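Local structure of alpha,alpha-trehalose-phosphate synthase (UDP-forming) (Burkholderia xenovorans, 5HXA) at residues S187-G192 with Y223-K228; S201-I206 with G218-Y223; P405-V410 with A438-P443. The protein is a family 20 glycosyltransferase, an enzyme of the GT-B clan built from two domains that each carry a central beta sheet. All coordinates share one frame; numbering follows the deposited sequence. Where two conformers were deposited one is given.

Contact 1: residues S187-G192 with Y223-K228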
loop_
_atom_site.group_PDB
_atom_site.type_symbol
_atom_site.label_atom_id
_atom_site.label_comp_id
_atom_site.label_asym_id
_atom_site.label_seq_id
_atom_site.Cartn_x
_atom_site.Cartn_y
_atom_site.Cartn_z
ATOM N N SER A 187 16.134 -10.984 17.457
ATOM C CA SER A 187 17.287 -11.778 17.878
ATOM C C SER A 187 18.600 -11.206 17.366
ATOM O O SER A 187 19.661 -11.581 17.880
ATOM C CB SER A 187 17.143 -13.229 17.404
ATOM O OG SER A 187 16.133 -13.884 18.152
ATOM N N TYR A 188 18.554 -10.341 16.352
ATOM C CA TYR A 188 19.732 -9.597 15.927
ATOM C C TYR A 188 20.123 -8.561 16.978
ATOM O O TYR A 188 19.262 -7.929 17.600
ATOM C CB TYR A 188 19.463 -8.887 14.588
ATOM C CG TYR A 188 19.402 -9.819 13.379
ATOM C CD1 TYR A 188 20.569 -10.343 12.825
ATOM C CD2 TYR A 188 18.182 -10.141 12.779
ATOM C CE1 TYR A 188 20.527 -11.194 11.718
ATOM C CE2 TYR A 188 18.124 -10.993 11.667
ATOM C CZ TYR A 188 19.298 -11.518 11.154
ATOM O OH TYR A 188 19.251 -12.361 10.070
ATOM N N ASP A 189 21.438 -8.370 17.154
ATOM C CA ASP A 189 21.945 -7.313 18.026
ATOM C C ASP A 189 21.895 -5.941 17.365
ATOM O O ASP A 189 21.746 -4.932 18.060
ATOM C CB ASP A 189 23.388 -7.600 18.442
ATOM C CG ASP A 189 23.509 -8.841 19.290
ATOM O OD1 ASP A 189 22.940 -8.855 20.406
ATOM O OD2 ASP A 189 24.173 -9.798 18.840
ATOM N N VAL A 190 22.064 -5.881 16.047
ATOM C CA VAL A 190 22.032 -4.638 15.283
ATOM C C VAL A 190 21.163 -4.877 14.053
ATOM O O VAL A 190 21.326 -5.888 13.358
ATOM C CB VAL A 190 23.448 -4.183 14.863
ATOM C CG1 VAL A 190 23.392 -2.865 14.052
ATOM C CG2 VAL A 190 24.374 -4.046 16.084
ATOM N N ILE A 191 20.239 -3.962 13.786
ATOM C CA ILE A 191 19.439 -4.008 12.572
ATOM C C ILE A 191 19.632 -2.691 11.836
ATOM O O ILE A 191 19.398 -1.618 12.405
ATOM C CB ILE A 191 17.949 -4.250 12.858
ATOM C CG1 ILE A 191 17.728 -5.613 13.522
ATOM C CG2 ILE A 191 17.157 -4.175 11.550
ATOM C CD1 ILE A 191 16.251 -5.877 13.844
ATOM N N GLY A 192 20.047 -2.773 10.578
ATOM C CA GLY A 192 20.221 -1.606 9.728
ATOM C C GLY A 192 19.209 -1.602 8.595
ATOM O O GLY A 192 18.886 -2.654 8.030
ATOM N N TYR A 223 10.781 -7.955 22.997
ATOM C CA TYR A 223 10.822 -9.417 23.085
ATOM C C TYR A 223 11.952 -9.885 24.001
ATOM O O TYR A 223 12.693 -10.824 23.683
ATOM C CB TYR A 223 10.950 -10.051 21.695
ATOM C CG TYR A 223 9.985 -9.490 20.663
ATOM C CD1 TYR A 223 8.680 -9.959 20.574
ATOM C CD2 TYR A 223 10.386 -8.494 19.782
ATOM C CE1 TYR A 223 7.795 -9.438 19.621
ATOM C CE2 TYR A 223 9.513 -7.972 18.831
ATOM C CZ TYR A 223 8.218 -8.453 18.760
ATOM O OH TYR A 223 7.346 -7.944 17.822
ATOM N N ASN A 224 12.110 -9.193 25.138
ATOM C CA ASN A 224 13.071 -9.554 26.178
ATOM C C ASN A 224 14.523 -9.414 25.718
ATOM O O ASN A 224 15.420 -10.071 26.268
ATOM C CB ASN A 224 12.812 -10.978 26.687
ATOM C CG ASN A 224 13.444 -11.253 28.045
ATOM O OD1 ASN A 224 13.808 -10.330 28.790
ATOM N ND2 ASN A 224 13.578 -12.539 28.374
ATOM N N ARG A 225 14.783 -8.559 24.731
ATOM C CA ARG A 225 16.137 -8.326 24.235
ATOM C C ARG A 225 16.325 -6.841 23.949
ATOM O O ARG A 225 15.372 -6.133 23.613
ATOM C CB ARG A 225 16.430 -9.128 22.939
ATOM C CG ARG A 225 16.390 -10.653 23.067
ATOM C CD ARG A 225 16.819 -11.343 21.748
ATOM N NE ARG A 225 18.149 -10.888 21.316
ATOM C CZ ARG A 225 19.297 -11.508 21.592
ATOM N NH1 ARG A 225 19.307 -12.640 22.285
ATOM N NH2 ARG A 225 20.449 -10.990 21.169
ATOM N N PHE A 226 17.567 -6.378 24.077
ATOM C CA PHE A 226 17.958 -5.063 23.586
ATOM C C PHE A 226 18.684 -5.222 22.254
ATOM O O PHE A 226 19.381 -6.213 22.023
ATOM C CB PHE A 226 18.860 -4.330 24.590
ATOM C CG PHE A 226 18.100 -3.541 25.640
ATOM C CD1 PHE A 226 17.545 -4.179 26.739
ATOM C CD2 PHE A 226 17.936 -2.165 25.516
ATOM C CE1 PHE A 226 16.834 -3.463 27.712
ATOM C CE2 PHE A 226 17.223 -1.440 26.482
ATOM C CZ PHE A 226 16.680 -2.088 27.584
ATOM N N LEU A 227 18.511 -4.237 21.377
ATOM C CA LEU A 227 19.187 -4.229 20.084
ATOM C C LEU A 227 19.300 -2.786 19.621
ATOM O O LEU A 227 18.534 -1.916 20.051
ATOM C CB LEU A 227 18.439 -5.068 19.032
ATOM C CG LEU A 227 16.996 -4.693 18.680
ATOM C CD1 LEU A 227 16.664 -5.096 17.247
ATOM C CD2 LEU A 227 15.975 -5.335 19.640
ATOM N N LYS A 228 20.262 -2.537 18.734
ATOM C CA LYS A 228 20.416 -1.229 18.104
ATOM C C LYS A 228 19.767 -1.267 16.728
ATOM O O LYS A 228 19.976 -2.218 15.967
ATOM C CB LYS A 228 21.891 -0.829 17.983
ATOM C CG LYS A 228 22.082 0.601 17.451
ATOM C CD LYS A 228 23.514 1.058 17.597
ATOM C CE LYS A 228 23.713 2.471 17.063
ATOM N NZ LYS A 228 22.929 3.470 17.826
HETATM O O HOH W 1 19.205 -8.475 20.284
HETATM O O HOH W 2 22.121 -6.759 21.945
HETATM O O HOH W 3 23.275 -10.629 22.328
#
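Asp189 and Lys228 begin the join between two parallel strands. Lys228 N donates to Asp189 O at 2.9 Å, and Ile191 N donates back to Lys228 O at 2.8 Å. The second bond runs nearly straight off its carbonyl (C=O...N 167°). Val190 lies between them, paired with Lys228. Beside this ladder Ile191 CD1 meets Leu227 CD1 at 3.5 Å. Leu227 holds CG between its backbone N and carbonyl carbon (chi1 59°), which directs CD1 to this meeting. Leu227 CB lies 3.3 Å from Tyr188 O.

Before the strands pair, a side-chain bridge takes over. Asp189 OD1 reaches Arg225 NH2 at 3.4 Å, at the edge of the guanidinium and near its plane, but the carboxylate is turned 52° out of that plane. Ser187 O sits over a guanidinium face. Waters fill in: one donates to both Asp189 OD1 and Phe226 O, and another joins OD1 to Arg225 NH2, weakly at the arginine.

Further out, Asp189 OD2 is held by a salt bridge from Arg150 and a hydrogen bond from Ile158 N. With two arginines and a backbone N-H around it, the carboxylate is probably ionised and fixed in its rotation.

Contact 2: residues S201-I206 with G218-Y223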
loop_
_atom_site.group_PDB
_atom_site.type_symbol
_atom_site.label_atom_id
_atom_site.label_comp_id
_atom_site.label_asym_id
_atom_site.label_seq_id
_atom_site.Cartn_x
_atom_site.Cartn_y
_atom_site.Cartn_z
ATOM N N SER A 201 9.439 2.808 10.467
ATOM C CA SER A 201 8.420 1.804 10.186
ATOM C C SER A 201 8.570 0.587 11.095
ATOM O O SER A 201 7.583 0.070 11.635
ATOM C CB SER A 201 8.526 1.391 8.719
ATOM O OG SER A 201 7.780 0.229 8.470
ATOM N N PHE A 202 9.802 0.100 11.249
ATOM C CA PHE A 202 10.064 -1.059 12.101
ATOM C C PHE A 202 9.760 -0.735 13.556
ATOM O O PHE A 202 9.072 -1.491 14.247
ATOM C CB PHE A 202 11.525 -1.481 11.933
ATOM C CG PHE A 202 11.937 -2.666 12.766
ATOM C CD1 PHE A 202 11.633 -3.961 12.360
ATOM C CD2 PHE A 202 12.665 -2.488 13.933
ATOM C CE1 PHE A 202 12.040 -5.059 13.123
ATOM C CE2 PHE A 202 13.071 -3.578 14.692
ATOM C CZ PHE A 202 12.760 -4.862 14.290
ATOM N N VAL A 203 10.268 0.398 14.036
ATOM C CA VAL A 203 10.050 0.775 15.426
ATOM C C VAL A 203 8.569 1.054 15.684
ATOM O O VAL A 203 8.038 0.719 16.754
ATOM C CB VAL A 203 10.936 1.982 15.780
ATOM C CG1 VAL A 203 10.573 2.527 17.151
ATOM C CG2 VAL A 203 12.422 1.580 15.721
ATOM N N ASP A 204 7.875 1.652 14.706
ATOM C CA ASP A 204 6.432 1.866 14.855
ATOM C C ASP A 204 5.692 0.554 15.086
ATOM O O ASP A 204 4.760 0.489 15.903
ATOM C CB ASP A 204 5.856 2.555 13.618
ATOM C CG ASP A 204 6.055 4.067 13.626
ATOM O OD1 ASP A 204 6.464 4.627 14.666
ATOM O OD2 ASP A 204 5.784 4.696 12.581
ATOM N N PHE A 205 6.052 -0.496 14.349
ATOM C CA PHE A 205 5.351 -1.760 14.541
ATOM C C PHE A 205 5.527 -2.239 15.971
ATOM O O PHE A 205 4.562 -2.640 16.640
ATOM C CB PHE A 205 5.851 -2.830 13.565
ATOM C CG PHE A 205 5.188 -4.162 13.785
ATOM C CD1 PHE A 205 3.973 -4.455 13.175
ATOM C CD2 PHE A 205 5.730 -5.088 14.679
ATOM C CE1 PHE A 205 3.326 -5.669 13.417
ATOM C CE2 PHE A 205 5.099 -6.295 14.919
ATOM C CZ PHE A 205 3.897 -6.590 14.285
ATOM N N ILE A 206 6.763 -2.179 16.454
ATOM C CA ILE A 206 7.090 -2.696 17.777
ATOM C C ILE A 206 6.377 -1.893 18.856
ATOM O O ILE A 206 5.761 -2.460 19.768
ATOM C CB ILE A 206 8.621 -2.699 17.956
ATOM C CG1 ILE A 206 9.209 -3.851 17.130
ATOM C CG2 ILE A 206 9.041 -2.784 19.441
ATOM C CD1 ILE A 206 10.689 -3.847 17.059
ATOM N N GLY A 218 19.410 5.071 19.677
ATOM C CA GLY A 218 18.927 4.087 18.720
ATOM C C GLY A 218 18.626 2.708 19.280
ATOM O O GLY A 218 18.313 1.789 18.508
ATOM N N MET A 219 18.686 2.536 20.589
ATOM C CA MET A 219 18.443 1.237 21.194
ATOM C C MET A 219 16.945 0.967 21.296
ATOM O O MET A 219 16.136 1.889 21.434
ATOM C CB MET A 219 19.089 1.171 22.582
ATOM C CG MET A 219 20.612 1.316 22.564
ATOM S SD MET A 219 21.465 0.020 21.642
ATOM C CE MET A 219 21.213 -1.400 22.703
ATOM N N VAL A 220 16.586 -0.318 21.216
ATOM C CA VAL A 220 15.210 -0.790 21.309
ATOM C C VAL A 220 15.181 -1.965 22.276
ATOM O O VAL A 220 16.070 -2.822 22.242
ATOM C CB VAL A 220 14.665 -1.222 19.932
ATOM C CG1 VAL A 220 13.322 -1.950 20.087
ATOM C CG2 VAL A 220 14.545 -0.026 19.010
ATOM N N HIS A 221 14.160 -2.007 23.134
ATOM C CA HIS A 221 13.928 -3.114 24.057
ATOM C C HIS A 221 12.661 -3.820 23.605
ATOM O O HIS A 221 11.562 -3.279 23.756
ATOM C CB HIS A 221 13.785 -2.605 25.488
ATOM C CG HIS A 221 13.686 -3.696 26.510
ATOM N ND1 HIS A 221 13.458 -3.442 27.846
ATOM C CD2 HIS A 221 13.812 -5.040 26.398
ATOM C CE1 HIS A 221 13.441 -4.586 28.513
ATOM N NE2 HIS A 221 13.648 -5.571 27.656
ATOM N N ALA A 222 12.800 -5.022 23.055
ATOM C CA ALA A 222 11.630 -5.728 22.548
ATOM C C ALA A 222 11.850 -7.228 22.662
ATOM O O ALA A 222 12.966 -7.710 22.457
ATOM C CB ALA A 222 11.342 -5.336 21.093
ATOM N N TYR A 223 10.781 -7.955 22.997
ATOM C CA TYR A 223 10.822 -9.417 23.085
ATOM C C TYR A 223 11.952 -9.885 24.001
ATOM O O TYR A 223 12.693 -10.824 23.683
ATOM C CB TYR A 223 10.950 -10.051 21.695
ATOM C CG TYR A 223 9.985 -9.490 20.663
ATOM C CD1 TYR A 223 8.680 -9.959 20.574
ATOM C CD2 TYR A 223 10.386 -8.494 19.782
ATOM C CE1 TYR A 223 7.795 -9.438 19.621
ATOM C CE2 TYR A 223 9.513 -7.972 18.831
ATOM C CZ TYR A 223 8.218 -8.453 18.760
ATOM O OH TYR A 223 7.346 -7.944 17.822
#
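Ile206 points from its helix toward strand 219-222 and meets three groups around it. At CB the chain divides. CG2 lies anti to the backbone N and reaches the strand first, 3.8 Å from Ala222 CB and 4.4 Å from Val220 CG1. CG1 takes the other branch, beside the backbone N (chi1 -74°). It comes within 4.5 Å of Tyr223 CE2, at an oblique approach to the ring. At the tip, Ile206 CD1 continues the extended chain outward and lies 3.4 Å from Phe202 CE2, on the ring of the residue one turn before.

Val203 adds a lighter touch, its CG2 lying 4.2 Å from Val220 CG2. Val220 and Ala222 both face the helix, while His221 between them points away and stacks on Phe226. This alternation is what a strand presents to a covering helix. The axes of 201-206 and 219-222 come within 10.4 Å at 32°. Here helix 196-208 packs as a layer on the sheet of the Rossmann-like N-terminal domain of a GT-B protein. It covers the antiparallel end of that sheet.

Beyond Ala222 the chain turns. Tyr223 and Asn224 both have positive phi, close to a type I' turn, which leads into strand 225-231. The turn swings the Tyr223 ring back toward the helix. Its OH meets the edge of Phe205, 4.0 Å from Phe205 CE2, and the two side chains cross at about a right angle. The ring of His211 lies against both Phe205 and Tyr223. Val182 of helix 178-185 also touches both. On helix 196-208 itself, Asp204 OD2 forms a salt bridge to Arg208 of the second subunit, which places this helix at the subunit interface.

Contact 3: residues P405-V410 with A438-P443; sequences PGALVV and ADMMAP
Pro405 O is pressed between two carbons of helix 430-446. Met440 CG lies 3.1 Å from Pro405 O, and Asp439 CB lies 3.3 Å from the same oxygen. Both are close contacts with aliphatic carbon, so the carbonyl fits snugly against the inner carbons of two consecutive side chains.

Met440 then runs on along the loop. Its CG is anti to its carbonyl carbon and the chain stays extended through chi2 (-175°). This carries SD past Gly406 to Ala407, 3.6 Å from Ala407 N and 4.1 Å from Ala407 CB. The bend at chi3 (-77°) turns the methyl group back, and CE ends 4.2 Å from Gly406 C. Gly406 has a positive phi of 116°, a backbone shape suited to glycine. Its missing side chain lets the loop pass close to Met440 and Asp439. The carbonyl of Gly406 is bound by Arg436, one turn earlier on the same helix.

On the other side of Pro405 the contact is ring against ring. Pro405 CD lies 3.9 Å from Pro443 CG, and the two proline side chains lie alongside each other, pointing opposite ways. Pro443 has no N-H to give to Asp439 O in the turn before, and the helix is kinked there. The Pro405 ring lies against that carbonyl, with Pro405 CG 3.6 Å from Asp439 O.

The contact is a surface one in the C-terminal domain of the GT-B fold. Its loop leads into strand 408-410, the last strand of the parallel sheet, which bonds to strand 391-395. Ala407 touches Leu392 and Leu394 of that neighbour. Helix 415-426 packs on Leu408 and Val410, while Met440 also rests on Val381 of helix 375-382.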
loop_
_atom_site.group_PDB
_atom_site.type_symbol
_atom_site.label_atom_id
_atom_site.label_comp_id
_atom_site.label_asym_id
_atom_site.label_seq_id
_atom_site.Cartn_x
_atom_site.Cartn_y
_atom_site.Cartn_z
ATOM N N PRO A 405 21.115 15.990 -3.068
ATOM C CA PRO A 405 20.628 17.371 -3.229
ATOM C C PRO A 405 21.157 17.941 -4.536
ATOM O O PRO A 405 22.364 17.943 -4.784
ATOM C CB PRO A 405 21.213 18.100 -2.008
ATOM C CG PRO A 405 22.479 17.352 -1.722
ATOM C CD PRO A 405 22.230 15.907 -2.107
ATOM N N GLY A 406 20.249 18.418 -5.376
ATOM C CA GLY A 406 20.573 18.800 -6.739
ATOM C C GLY A 406 19.879 17.954 -7.783
ATOM O O GLY A 406 19.798 18.368 -8.952
ATOM N N ALA A 407 19.375 16.781 -7.406
ATOM C CA ALA A 407 18.530 16.022 -8.321
ATOM C C ALA A 407 17.210 16.757 -8.519
ATOM O O ALA A 407 16.711 17.419 -7.608
ATOM C CB ALA A 407 18.252 14.620 -7.769
ATOM N N LEU A 408 16.625 16.618 -9.714
ATOM C CA LEU A 408 15.236 17.027 -9.923
ATOM C C LEU A 408 14.339 15.918 -9.377
ATOM O O LEU A 408 14.210 14.852 -9.985
ATOM C CB LEU A 408 14.950 17.302 -11.400
ATOM C CG LEU A 408 15.696 18.481 -12.044
ATOM C CD1 LEU A 408 15.323 18.598 -13.525
ATOM C CD2 LEU A 408 15.429 19.818 -11.309
ATOM N N VAL A 409 13.728 16.161 -8.231
ATOM C CA VAL A 409 12.980 15.127 -7.531
ATOM C C VAL A 409 11.519 15.232 -7.935
ATOM O O VAL A 409 10.951 16.330 -7.960
ATOM C CB VAL A 409 13.158 15.263 -6.008
ATOM C CG1 VAL A 409 12.306 14.239 -5.264
ATOM C CG2 VAL A 409 14.633 15.088 -5.645
ATOM N N VAL A 410 10.908 14.087 -8.259
ATOM C CA VAL A 410 9.544 14.050 -8.771
ATOM C C VAL A 410 8.745 12.933 -8.107
ATOM O O VAL A 410 9.289 11.953 -7.588
ATOM C CB VAL A 410 9.502 13.872 -10.312
ATOM C CG1 VAL A 410 10.164 15.071 -11.015
ATOM C CG2 VAL A 410 10.160 12.543 -10.737
ATOM N N ALA A 438 27.983 19.031 -8.671
ATOM C CA ALA A 438 28.856 19.239 -7.519
ATOM C C ALA A 438 28.112 19.009 -6.205
ATOM O O ALA A 438 28.658 18.405 -5.270
ATOM C CB ALA A 438 29.445 20.648 -7.555
ATOM N N ASP A 439 26.867 19.491 -6.118
ATOM C CA ASP A 439 26.085 19.372 -4.886
ATOM C C ASP A 439 25.784 17.920 -4.549
ATOM O O ASP A 439 25.616 17.586 -3.374
ATOM C CB ASP A 439 24.758 20.137 -4.997
ATOM C CG ASP A 439 24.928 21.651 -4.913
ATOM O OD1 ASP A 439 26.066 22.125 -4.731
ATOM O OD2 ASP A 439 23.911 22.369 -5.022
ATOM N N MET A 440 25.664 17.055 -5.563
ATOM C CA MET A 440 25.416 15.638 -5.339
ATOM C C MET A 440 26.698 14.851 -5.086
ATOM O O MET A 440 26.704 13.941 -4.250
ATOM C CB MET A 440 24.656 15.051 -6.533
ATOM C CG MET A 440 23.220 15.560 -6.623
ATOM S SD MET A 440 22.305 14.746 -7.943
ATOM C CE MET A 440 22.936 15.598 -9.387
ATOM N N MET A 441 27.797 15.209 -5.765
ATOM C CA MET A 441 29.064 14.501 -5.573
ATOM C C MET A 441 29.597 14.661 -4.149
ATOM O O MET A 441 30.189 13.728 -3.590
ATOM C CB MET A 441 30.107 14.998 -6.581
ATOM C CG MET A 441 29.837 14.576 -8.026
ATOM S SD MET A 441 29.964 12.785 -8.243
ATOM C CE MET A 441 31.746 12.555 -8.292
ATOM N N ALA A 442 29.430 15.837 -3.554
ATOM C CA ALA A 442 30.029 16.067 -2.238
ATOM C C ALA A 442 29.482 15.130 -1.166
ATOM O O ALA A 442 30.292 14.503 -0.461
ATOM C CB ALA A 442 29.867 17.540 -1.839
ATOM N N PRO A 443 28.163 14.980 -0.975
ATOM C CA PRO A 443 27.701 14.014 0.034
ATOM C C PRO A 443 27.948 12.569 -0.366
ATOM O O PRO A 443 28.124 11.724 0.520
ATOM C CB PRO A 443 26.200 14.324 0.160
ATOM C CG PRO A 443 25.840 14.907 -1.147
ATOM C CD PRO A 443 27.031 15.729 -1.547
#

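How the contacts relate
From the N terminus, strand 190-193 comes first and helix 196-208 follows it. The chain then runs through strands 212-214 and 219-222. Contact 2 closes the shorter loop here, bringing 218-223 back under the helix. Strand 225-231 comes next and closes contact 1 against 187-192, so contact 2 lies within the larger loop. The two share Tyr223 and touch directly, with a probable hydrogen bond from Val220 N to Leu227 O. Together they tie one helix and three strands of the N-terminal domain. Contact 3 follows in series in the C-terminal domain, closing a mostly helical loop. Its centre is 34 Å from that of contact 1 and 32 Å from that of contact 2.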